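Long-range contact in glutathione S-transferase-like protein (Methylobacillus flagellatus, PDB 4GLT), which binds glutathione and probably acts as a transferase of the glutathione S-transferase family: residues A[108-122]-A[170-184]. Sequence-based numbering, arbitrary orientation.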
loop_
_atom_site.group_PDB
_atom_site.type_symbol
_atom_site.label_atom_id
_atom_site.label_comp_id
_atom_site.label_asym_id
_atom_site.label_seq_id
_atom_site.Cartn_x
_atom_site.Cartn_y
_atom_site.Cartn_z
ATOM N N ALA A 108 -8.679 15.878 -8.455
ATOM C CA ALA A 108 -7.454 16.211 -7.726
ATOM C C ALA A 108 -7.039 15.143 -6.714
ATOM O O ALA A 108 -5.856 14.864 -6.555
ATOM C CB ALA A 108 -7.589 17.560 -7.038
ATOM N N LYS A 109 -8.005 14.547 -6.028
ATOM C CA LYS A 109 -7.685 13.579 -4.978
ATOM C C LYS A 109 -7.177 12.234 -5.514
ATOM O O LYS A 109 -6.266 11.616 -4.954
ATOM C CB LYS A 109 -8.893 13.383 -4.062
ATOM C CG LYS A 109 -9.242 11.937 -3.818
ATOM C CD LYS A 109 -9.836 11.725 -2.440
ATOM C CE LYS A 109 -11.226 12.306 -2.329
ATOM N NZ LYS A 109 -11.779 12.011 -0.977
ATOM N N ILE A 110 -7.761 11.776 -6.608
ATOM C CA ILE A 110 -7.239 10.590 -7.262
ATOM C C ILE A 110 -5.856 10.915 -7.834
ATOM O O ILE A 110 -4.930 10.106 -7.765
ATOM C CB ILE A 110 -8.183 10.104 -8.375
ATOM C CG1 ILE A 110 -9.524 9.677 -7.774
ATOM C CG2 ILE A 110 -7.547 8.955 -9.140
ATOM C CD1 ILE A 110 -9.454 8.428 -6.921
ATOM N N ALA A 111 -5.728 12.112 -8.400
ATOM C CA ALA A 111 -4.437 12.581 -8.861
ATOM C C ALA A 111 -3.416 12.527 -7.726
ATOM O O ALA A 111 -2.276 12.107 -7.935
ATOM C CB ALA A 111 -4.549 13.986 -9.429
ATOM N N VAL A 112 -3.826 12.927 -6.525
ATOM C CA VAL A 112 -2.918 12.939 -5.381
ATOM C C VAL A 112 -2.546 11.541 -4.950
ATOM O O VAL A 112 -1.377 11.249 -4.697
ATOM C CB VAL A 112 -3.507 13.693 -4.168
ATOM C CG1 VAL A 112 -2.796 13.296 -2.881
ATOM C CG2 VAL A 112 -3.405 15.189 -4.377
ATOM N N ARG A 113 -3.533 10.660 -4.870
ATOM C CA ARG A 113 -3.243 9.300 -4.419
ATOM C C ARG A 113 -2.454 8.492 -5.468
ATOM O O ARG A 113 -1.732 7.558 -5.119
ATOM C CB ARG A 113 -4.540 8.601 -4.004
ATOM C CG ARG A 113 -5.480 9.526 -3.244
ATOM C CD ARG A 113 -5.618 9.167 -1.768
ATOM N NE ARG A 113 -4.394 8.653 -1.152
ATOM C CZ ARG A 113 -4.335 8.196 0.102
ATOM N NH1 ARG A 113 -5.417 8.192 0.865
ATOM N NH2 ARG A 113 -3.198 7.747 0.600
ATOM N N ARG A 114 -2.567 8.867 -6.741
ATOM C CA ARG A 114 -1.805 8.204 -7.804
ATOM C C ARG A 114 -0.313 8.532 -7.704
ATOM O O ARG A 114 0.545 7.621 -7.636
ATOM C CB ARG A 114 -2.368 8.563 -9.177
ATOM C CG ARG A 114 -1.999 7.585 -10.281
ATOM C CD ARG A 114 -1.165 8.258 -11.354
ATOM N NE ARG A 114 0.256 8.256 -11.042
ATOM C CZ ARG A 114 1.042 9.322 -11.123
ATOM N NH1 ARG A 114 0.551 10.493 -11.496
ATOM N NH2 ARG A 114 2.324 9.209 -10.819
ATOM N N TRP A 115 -0.007 9.829 -7.654
ATOM C CA TRP A 115 1.355 10.275 -7.348
ATOM C C TRP A 115 1.922 9.492 -6.165
ATOM O O TRP A 115 3.008 8.898 -6.263
ATOM C CB TRP A 115 1.386 11.755 -6.989
ATOM C CG TRP A 115 1.557 12.694 -8.140
ATOM C CD1 TRP A 115 0.570 13.356 -8.794
ATOM C CD2 TRP A 115 2.792 13.101 -8.755
ATOM N NE1 TRP A 115 1.105 14.151 -9.790
ATOM C CE2 TRP A 115 2.466 14.021 -9.779
ATOM C CE3 TRP A 115 4.136 12.793 -8.529
ATOM C CZ2 TRP A 115 3.435 14.622 -10.582
ATOM C CZ3 TRP A 115 5.094 13.384 -9.332
ATOM C CH2 TRP A 115 4.742 14.288 -10.343
ATOM N N GLU A 116 1.186 9.500 -5.050
ATOM C CA GLU A 116 1.633 8.848 -3.801
ATOM C C GLU A 116 1.948 7.358 -3.959
ATOM O O GLU A 116 2.871 6.837 -3.323
ATOM C CB GLU A 116 0.585 9.021 -2.694
ATOM C CG GLU A 116 0.956 8.357 -1.371
ATOM C CD GLU A 116 -0.245 8.087 -0.470
ATOM O OE1 GLU A 116 -1.389 8.187 -0.963
ATOM O OE2 GLU A 116 -0.049 7.767 0.731
ATOM N N ALA A 117 1.134 6.668 -4.760
ATOM C CA ALA A 117 1.342 5.248 -5.049
ATOM C C ALA A 117 2.599 5.067 -5.887
ATOM O O ALA A 117 3.355 4.115 -5.691
ATOM C CB ALA A 117 0.122 4.656 -5.755
ATOM N N LEU A 118 2.844 5.999 -6.802
ATOM C CA LEU A 118 4.044 5.935 -7.621
ATOM C C LEU A 118 5.265 6.073 -6.723
ATOM O O LEU A 118 6.205 5.283 -6.799
ATOM C CB LEU A 118 4.050 7.030 -8.688
ATOM C CG LEU A 118 5.270 6.992 -9.610
ATOM C CD1 LEU A 118 5.489 5.578 -10.120
ATOM C CD2 LEU A 118 5.096 7.969 -10.764
ATOM N N ALA A 119 5.223 7.091 -5.871
ATOM C CA ALA A 119 6.275 7.363 -4.901
ATOM C C ALA A 119 6.462 6.213 -3.911
ATOM O O ALA A 119 7.586 5.777 -3.657
ATOM C CB ALA A 119 5.968 8.660 -4.154
ATOM N N ASP A 120 5.371 5.714 -3.342
ATOM C CA ASP A 120 5.507 4.573 -2.436
ATOM C C ASP A 120 6.037 3.352 -3.182
ATOM O O ASP A 120 6.834 2.588 -2.649
ATOM C CB ASP A 120 4.179 4.243 -1.763
ATOM C CG ASP A 120 3.823 5.226 -0.661
ATOM O OD1 ASP A 120 4.678 6.074 -0.319
ATOM O OD2 ASP A 120 2.689 5.149 -0.139
ATOM N N GLY A 121 5.608 3.191 -4.427
ATOM C CA GLY A 121 6.005 2.045 -5.234
ATOM C C GLY A 121 7.495 2.038 -5.521
ATOM O O GLY A 121 8.152 1.000 -5.455
ATOM N N VAL A 122 8.020 3.211 -5.845
ATOM C CA VAL A 122 9.447 3.390 -6.017
ATOM C C VAL A 122 10.172 3.054 -4.722
ATOM O O VAL A 122 11.219 2.396 -4.726
ATOM C CB VAL A 122 9.761 4.837 -6.437
ATOM C CG1 VAL A 122 11.262 5.089 -6.422
ATOM C CG2 VAL A 122 9.198 5.100 -7.815
ATOM N N VAL A 170 0.346 18.352 -7.845
ATOM C CA VAL A 170 -1.034 18.450 -8.292
ATOM C C VAL A 170 -1.602 19.846 -8.093
ATOM O O VAL A 170 -1.364 20.496 -7.079
ATOM C CB VAL A 170 -1.945 17.453 -7.545
ATOM C CG1 VAL A 170 -3.400 17.637 -7.969
ATOM C CG2 VAL A 170 -1.483 16.019 -7.771
ATOM N N ASN A 171 -2.347 20.302 -9.087
ATOM C CA ASN A 171 -3.179 21.487 -8.954
ATOM C C ASN A 171 -2.474 22.752 -8.492
ATOM O O ASN A 171 -3.108 23.794 -8.313
ATOM C CB ASN A 171 -4.400 21.181 -8.085
ATOM C CG ASN A 171 -5.585 20.737 -8.918
ATOM O OD1 ASN A 171 -6.460 20.005 -8.451
ATOM N ND2 ASN A 171 -5.609 21.177 -10.178
ATOM N N GLU A 172 -1.159 22.629 -8.390
ATOM C CA GLU A 172 -0.277 23.667 -7.912
ATOM C C GLU A 172 -0.358 23.960 -6.421
ATOM O O GLU A 172 -0.121 25.084 -6.007
ATOM C CB GLU A 172 -0.486 24.944 -8.709
ATOM C CG GLU A 172 0.808 25.510 -9.251
ATOM C CD GLU A 172 1.292 24.754 -10.463
ATOM O OE1 GLU A 172 0.440 24.301 -11.244
ATOM O OE2 GLU A 172 2.515 24.611 -10.639
ATOM N N SER A 173 -0.692 22.954 -5.615
ATOM C CA SER A 173 -0.727 23.138 -4.165
ATOM C C SER A 173 -0.180 21.967 -3.393
ATOM O O SER A 173 -0.446 20.804 -3.711
ATOM C CB SER A 173 -2.124 23.525 -3.645
ATOM O OG SER A 173 -3.142 22.810 -4.316
ATOM N N PHE A 174 0.588 22.310 -2.369
ATOM C CA PHE A 174 1.309 21.354 -1.586
ATOM C C PHE A 174 0.349 20.278 -1.093
ATOM O O PHE A 174 -0.627 20.567 -0.409
ATOM C CB PHE A 174 1.975 22.077 -0.420
ATOM C CG PHE A 174 2.790 21.178 0.445
ATOM C CD1 PHE A 174 4.062 20.814 0.062
ATOM C CD2 PHE A 174 2.281 20.699 1.640
ATOM C CE1 PHE A 174 4.816 19.967 0.855
ATOM C CE2 PHE A 174 3.033 19.863 2.448
ATOM C CZ PHE A 174 4.299 19.495 2.050
ATOM N N SER A 175 0.610 19.034 -1.464
ATOM C CA SER A 175 -0.251 17.957 -1.026
ATOM C C SER A 175 0.548 16.752 -0.560
ATOM O O SER A 175 1.783 16.747 -0.589
ATOM C CB SER A 175 -1.191 17.547 -2.161
ATOM O OG SER A 175 -0.450 17.123 -3.289
ATOM N N LEU A 176 -0.185 15.738 -0.118
ATOM C CA LEU A 176 0.379 14.444 0.182
ATOM C C LEU A 176 1.348 14.028 -0.930
ATOM O O LEU A 176 2.385 13.431 -0.663
ATOM C CB LEU A 176 -0.756 13.433 0.326
ATOM C CG LEU A 176 -0.408 12.001 0.696
ATOM C CD1 LEU A 176 0.380 11.970 1.999
ATOM C CD2 LEU A 176 -1.678 11.154 0.791
ATOM N N ALA A 177 1.016 14.354 -2.179
ATOM C CA ALA A 177 1.879 13.981 -3.298
ATOM C C ALA A 177 3.321 14.421 -3.030
ATOM O O ALA A 177 4.239 13.602 -2.919
ATOM C CB ALA A 177 1.366 14.597 -4.588
ATOM N N ASP A 178 3.508 15.729 -2.913
ATOM C CA ASP A 178 4.820 16.298 -2.640
ATOM C C ASP A 178 5.518 15.650 -1.450
ATOM O O ASP A 178 6.695 15.286 -1.526
ATOM C CB ASP A 178 4.643 17.785 -2.451
ATOM C CG ASP A 178 3.885 18.388 -3.610
ATOM O OD1 ASP A 178 4.489 18.492 -4.698
ATOM O OD2 ASP A 178 2.681 18.689 -3.455
ATOM N N ILE A 179 4.795 15.486 -0.354
ATOM C CA ILE A 179 5.391 14.859 0.804
ATOM C C ILE A 179 5.933 13.488 0.431
ATOM O O ILE A 179 7.042 13.116 0.820
ATOM C CB ILE A 179 4.382 14.716 1.950
ATOM C CG1 ILE A 179 3.933 16.102 2.426
ATOM C CG2 ILE A 179 4.991 13.918 3.088
ATOM C CD1 ILE A 179 3.007 16.067 3.622
ATOM N N ALA A 180 5.153 12.744 -0.341
ATOM C CA ALA A 180 5.512 11.372 -0.647
ATOM C C ALA A 180 6.748 11.329 -1.524
ATOM O O ALA A 180 7.625 10.480 -1.349
ATOM C CB ALA A 180 4.357 10.649 -1.306
ATOM N N VAL A 181 6.811 12.249 -2.475
ATOM C CA VAL A 181 7.960 12.346 -3.355
ATOM C C VAL A 181 9.220 12.766 -2.592
ATOM O O VAL A 181 10.324 12.354 -2.930
ATOM C CB VAL A 181 7.664 13.315 -4.514
ATOM C CG1 VAL A 181 8.944 13.756 -5.205
ATOM C CG2 VAL A 181 6.705 12.657 -5.489
ATOM N N GLY A 182 9.053 13.577 -1.553
ATOM C CA GLY A 182 10.190 13.968 -0.715
ATOM C C GLY A 182 10.743 12.791 0.078
ATOM O O GLY A 182 11.935 12.484 0.030
ATOM N N CYS A 183 9.871 12.128 0.820
ATOM C CA CYS A 183 10.285 10.976 1.606
ATOM C C CYS A 183 10.965 9.919 0.740
ATOM O O CYS A 183 11.945 9.302 1.163
ATOM C CB CYS A 183 9.089 10.409 2.376
ATOM S SG CYS A 183 8.359 11.659 3.463
ATOM N N MET A 184 10.442 9.726 -0.470
ATOM C CA MET A 184 11.017 8.811 -1.459
ATOM C C MET A 184 12.470 9.145 -1.820
ATOM O O MET A 184 13.366 8.301 -1.680
ATOM C CB MET A 184 10.174 8.820 -2.749
ATOM C CG MET A 184 10.817 8.027 -3.882
ATOM S SD MET A 184 10.191 8.443 -5.517
ATOM C CE MET A 184 10.568 10.190 -5.597
HETATM O O HOH W 1 6.684 7.862 -0.405
#
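Ala-119 CB rests against Ala-180 CB at 3.8 Å, and small residues at this level let helix 108-122 and the helix beginning at Leu-176 run nearly parallel (7°) with axes 8.2 Å apart. One turn back, Trp-115 lays its CB against the methyl of Ala-177, while its indole meets methyls at both ends: Val-170 CG2 lies 3.5 Å from Trp-115 CD1 on the pyrrole side, and Val-181 CG2 reaches CE3 of the benzene ring, both at a slant. Val-112 divides its branches: CG1, anti to the backbone N (chi1 160°), touches Leu-176 CB, and CG2 touches Ser-175 OG. At the far end Met-184, bent at chi3, brings SD to 3.6 Å from Val-122 CG1.

Along one flank Leu-176 CD2 touches the Glu-116 carboxylate, the two side chains crossing at a slant, and packs over a face of the Arg-113 guanidinium, whose NH2 forms a salt bridge to Glu-116 OE1, modelled implausibly short, so its exact length is doubtful. Glu-116 OE2 and Asp-120 OD2 both pair with Lys-36, joining this flank to helix 32-44. No direct hydrogen bond crosses the interface, but a water bridges the helices, 2.7 Å from Asp-120 OD1 and 2.9 Å from Ala-180 O.

The start of the second helix is fixed by a capping box: Ser-175 OG weakly accepts from Ala-177 N, and Ser-175 N donates to Asp-178 OD2 at 2.9 Å. Asp-178 OD1 also accepts from Cys-169 N and His-207. This N-capping box and hydrophobic helix pairing are characteristic of the all-helical C-terminal domain of glutathione S-transferases, here beside the glutathione-binding Ser-85 and Tyr-187.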